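Local coordinates for protein soluble secreted antigen MPT53 (Mycobacterium tuberculosis, PDB 1LU4) that probably catalyses the oxidation of reduced, unfolded secreted proteins to form disulfide bonds, as a thioredoxin-family oxidoreductase, at residues Ser47-Ala50 against Ala51-Ala55; Gln124-Leu127 against Ser128-Ala132. One frame throughout, in Å; residues are numbered along the deposited sequence.

Contact 1 (Ser47-Ala50 against Ala51-Ala55)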
loop_
_atom_site.group_PDB
_atom_site.type_symbol
_atom_site.label_atom_id
_atom_site.label_comp_id
_atom_site.label_asym_id
_atom_site.label_seq_id
_atom_site.Cartn_x
_atom_site.Cartn_y
_atom_site.Cartn_z
ATOM N N SER A 47 7.227 -4.048 5.900
ATOM C CA SER A 47 7.524 -5.485 5.826
ATOM C C SER A 47 7.262 -6.180 7.152
ATOM O O SER A 47 6.609 -7.229 7.223
ATOM C CB SER A 47 9.022 -5.630 5.502
ATOM O OG SER A 47 9.328 -7.017 5.470
ATOM N N GLN A 48 7.707 -5.563 8.224
ATOM C CA GLN A 48 7.579 -6.152 9.576
ATOM C C GLN A 48 6.143 -6.116 10.052
ATOM O O GLN A 48 5.634 -7.093 10.600
ATOM C CB GLN A 48 8.501 -5.377 10.533
ATOM C CG GLN A 48 9.986 -5.705 10.317
ATOM C CD GLN A 48 10.291 -7.140 10.637
ATOM O OE1 GLN A 48 10.772 -7.929 9.761
ATOM N NE2 GLN A 48 10.043 -7.546 11.863
ATOM N N VAL A 49 5.458 -4.991 9.911
ATOM C CA VAL A 49 4.083 -4.882 10.401
ATOM C C VAL A 49 3.152 -5.803 9.618
ATOM O O VAL A 49 2.289 -6.458 10.211
ATOM C CB VAL A 49 3.623 -3.438 10.478
ATOM C CG1 VAL A 49 2.155 -3.371 10.956
ATOM C CG2 VAL A 49 4.503 -2.621 11.415
ATOM N N ALA A 50 3.325 -5.917 8.313
ATOM C CA ALA A 50 2.496 -6.825 7.507
ATOM C C ALA A 50 2.739 -8.246 8.012
ATOM O O ALA A 50 1.803 -9.026 8.183
ATOM C CB ALA A 50 2.803 -6.691 6.033
ATOM N N ALA A 51 4.005 -8.618 8.246
ATOM C CA ALA A 51 4.333 -9.992 8.642
ATOM C C ALA A 51 3.690 -10.320 9.976
ATOM O O ALA A 51 3.227 -11.441 10.200
ATOM C CB ALA A 51 5.826 -10.216 8.704
ATOM N N ALA A 52 3.683 -9.347 10.875
ATOM C CA ALA A 52 3.164 -9.542 12.238
ATOM C C ALA A 52 1.665 -9.490 12.313
ATOM O O ALA A 52 1.139 -9.812 13.392
ATOM C CB ALA A 52 3.807 -8.507 13.186
ATOM N N ASN A 53 0.963 -9.100 11.268
ATOM C CA ASN A 53 -0.474 -8.876 11.318
ATOM C C ASN A 53 -1.139 -9.574 10.136
ATOM O O ASN A 53 -1.741 -8.900 9.305
ATOM C CB ASN A 53 -0.814 -7.378 11.312
ATOM C CG ASN A 53 -0.281 -6.709 12.591
ATOM O OD1 ASN A 53 0.891 -6.234 12.605
ATOM N ND2 ASN A 53 -1.073 -6.660 13.615
ATOM N N PRO A 54 -1.030 -10.912 10.030
ATOM C CA PRO A 54 -1.453 -11.618 8.817
ATOM C C PRO A 54 -2.940 -11.547 8.526
ATOM O O PRO A 54 -3.383 -11.772 7.377
ATOM C CB PRO A 54 -0.992 -13.065 9.016
ATOM C CG PRO A 54 -0.925 -13.162 10.512
ATOM C CD PRO A 54 -0.377 -11.823 11.005
ATOM N N ALA A 55 -3.763 -11.242 9.550
ATOM C CA ALA A 55 -5.187 -11.150 9.243
ATOM C C ALA A 55 -5.554 -9.766 8.694
ATOM O O ALA A 55 -6.757 -9.565 8.390
ATOM C CB ALA A 55 -5.936 -11.558 10.480
#
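N53 lays its side chain alongside that of V49, one turn back, where helix 37-52 gives way to the loop before strand 57-62. From the backbone outward, CB of N53 sits 3.4 Å from the carbonyl oxygen O of V49. The next atom, CG of N53, remains at 3.5 Å from O of V49, because it stands beside its own backbone N and anti to its carbonyl carbon (chi1 -65°). The amide at the tip ends next to the CG1 branch of V49, although which of its ends is oxygen and which nitrogen is doubtful. The other branch, CG2, faces helix 124-133, and F58 of strand 57-62 also touches the V49 side chain.

Along the backbone, two bonds of alpha-helical spacing lead into this turn: N of A51 gives to O of S47 at 3.1 Å, and N of A52 gives to O of Q48 at 3.0 Å. The methyl groups of A51 and A52 lie near these same acceptors, CB of A51 being 3.4 Å from O of S47. A shorter span follows, with N of N53 donating to O of A50 over 3.2 Å. This donor stands 68° out of the carbonyl plane of A50, well above it. OG of S47 is hydrogen-bonded outside the contact, to O of N78.

The residue four places after A50 is P54, whose ring nitrogen carries no hydrogen; its N lies 3.9 Å from O of A50. Proline therefore cannot supply the next alpha-helical bond, and the i+3 N-H of N53 binds the carbonyl of A50 instead, as the chain leaves the helical path.

Contact 2 (Gln124-Leu127 against Ser128-Ala132)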
loop_
_atom_site.group_PDB
_atom_site.type_symbol
_atom_site.label_atom_id
_atom_site.label_comp_id
_atom_site.label_asym_id
_atom_site.label_seq_id
_atom_site.Cartn_x
_atom_site.Cartn_y
_atom_site.Cartn_z
ATOM N N GLN A 124 7.646 2.718 12.695
ATOM C CA GLN A 124 7.036 1.396 12.891
ATOM C C GLN A 124 6.058 1.356 14.041
ATOM O O GLN A 124 5.003 0.731 13.942
ATOM C CB GLN A 124 8.134 0.330 13.088
ATOM C CG GLN A 124 7.502 -1.079 13.060
ATOM C CD GLN A 124 8.496 -2.183 13.252
ATOM O OE1 GLN A 124 8.163 -3.340 13.554
ATOM N NE2 GLN A 124 9.769 -1.899 13.102
ATOM N N ASP A 125 6.420 2.006 15.148
ATOM C CA ASP A 125 5.513 2.022 16.286
ATOM C C ASP A 125 4.182 2.652 15.902
ATOM O O ASP A 125 3.122 2.168 16.277
ATOM C CB ASP A 125 6.137 2.793 17.452
ATOM C CG ASP A 125 7.088 1.951 18.279
ATOM O OD1 ASP A 125 7.504 0.831 17.922
ATOM O OD2 ASP A 125 7.459 2.446 19.374
ATOM N N GLU A 126 4.274 3.766 15.132
ATOM C CA GLU A 126 3.004 4.377 14.763
ATOM C C GLU A 126 2.180 3.465 13.849
ATOM O O GLU A 126 0.994 3.297 14.004
ATOM C CB GLU A 126 3.184 5.744 14.103
ATOM C CG GLU A 126 1.863 6.356 13.650
ATOM C CD GLU A 126 2.008 7.757 13.051
ATOM O OE1 GLU A 126 2.928 8.519 13.416
ATOM O OE2 GLU A 126 1.170 8.054 12.162
ATOM N N LEU A 127 2.854 2.874 12.848
ATOM C CA LEU A 127 2.178 1.969 11.912
ATOM C C LEU A 127 1.574 0.761 12.619
ATOM O O LEU A 127 0.416 0.416 12.342
ATOM C CB LEU A 127 3.196 1.526 10.849
ATOM C CG LEU A 127 2.641 0.541 9.806
ATOM C CD1 LEU A 127 1.479 1.111 9.034
ATOM C CD2 LEU A 127 3.763 0.104 8.860
ATOM N N SER A 128 2.321 0.165 13.523
ATOM C CA SER A 128 1.810 -0.981 14.274
ATOM C C SER A 128 0.536 -0.610 15.022
ATOM O O SER A 128 -0.442 -1.369 15.040
ATOM C CB SER A 128 2.953 -1.462 15.194
ATOM O OG SER A 128 2.476 -2.499 15.980
ATOM N N GLY A 129 0.518 0.583 15.670
ATOM C CA GLY A 129 -0.676 0.973 16.403
ATOM C C GLY A 129 -1.849 1.248 15.451
ATOM O O GLY A 129 -2.967 0.851 15.797
ATOM N N ARG A 130 -1.598 1.875 14.310
ATOM C CA ARG A 130 -2.750 2.106 13.392
ATOM C C ARG A 130 -3.316 0.779 12.891
ATOM O O ARG A 130 -4.532 0.591 12.737
ATOM C CB ARG A 130 -2.333 3.016 12.235
ATOM C CG ARG A 130 -1.958 4.443 12.722
ATOM C CD ARG A 130 -1.473 5.241 11.523
ATOM N NE ARG A 130 -1.208 6.628 11.803
ATOM C CZ ARG A 130 -2.114 7.603 11.919
ATOM N NH1 ARG A 130 -3.412 7.430 11.779
ATOM N NH2 ARG A 130 -1.644 8.832 12.178
ATOM N N VAL A 131 -2.408 -0.173 12.638
ATOM C CA VAL A 131 -2.891 -1.489 12.140
ATOM C C VAL A 131 -3.642 -2.247 13.235
ATOM O O VAL A 131 -4.717 -2.821 12.951
ATOM C CB VAL A 131 -1.677 -2.257 11.597
ATOM C CG1 VAL A 131 -2.032 -3.716 11.346
ATOM C CG2 VAL A 131 -1.190 -1.578 10.314
ATOM N N ALA A 132 -3.130 -2.218 14.474
ATOM C CA ALA A 132 -3.869 -2.854 15.571
ATOM C C ALA A 132 -5.252 -2.255 15.710
ATOM O O ALA A 132 -6.206 -2.964 16.111
ATOM C CB ALA A 132 -3.068 -2.645 16.845
#
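The C-terminal helix, 124-133, packs against helix 37-52 and strand 102-106, and within it E126 and R130 form a salt bridge across one turn while L127 and V131 meet on the buried side. E126 runs out fully extended, with CG anti to the backbone N (chi1 177°); R130, stretched from CG to NE, runs alongside it in the same direction. Both R130 bonds end on one oxygen: NE reaches OE2 of E126 at 2.8 Å, NH2 reaches the same OE2 at 2.9 Å. OE2 lies at the edge of the guanidinium and in its plane, but the carboxylate is turned 48° from that plane. OE2 therefore receives NE through its anti lone pair, and NH2 from above, 43° out of the carboxylate plane. Lower down, CG of R130 passes 3.4 Å from O of E126, the carbonyl that accepts the R130 backbone N-H.

L127 and V131 cross at an angle, CD1 of L127 meeting CG2 of V131 at 4.0 Å. The same CG2 of V131 leans on O of L127 at 3.3 Å, while N of V131 donates to that carbonyl oxygen at 2.9 Å. F105 of strand 102-106 touches both apolar side chains and also R130. N of S128 binds O of Q124 over 2.8 Å, nearly in line with the carbonyl. Buried L127 and V131 set against exposed Q124, D125 and G129 mark an amphipathic alpha-helix, and the i to i+4 ion pair is a common feature of alpha-helices.

Overall arrangement
From the N terminus, the chain passes through strand 27-32, then helix 37-52, whose last turn and the loop after it make contact 1, before strand 57-62 completes the beta-alpha-beta unit. Much later, after strands 102-106 and 112-115, contact 2 falls in the final helix, 124-133. Both are local, and contact 1 closes before contact 2 opens, so they neither nest nor cross. In space their centres are about 10 Å apart and they touch directly: CG2 of V49 lies 3.8 Å from CD2 of L127, and CG of N53 lies 3.7 Å from CG1 of V131. Two helices of the thioredoxin-like fold, distant in sequence, thus pack together beside the central sheet.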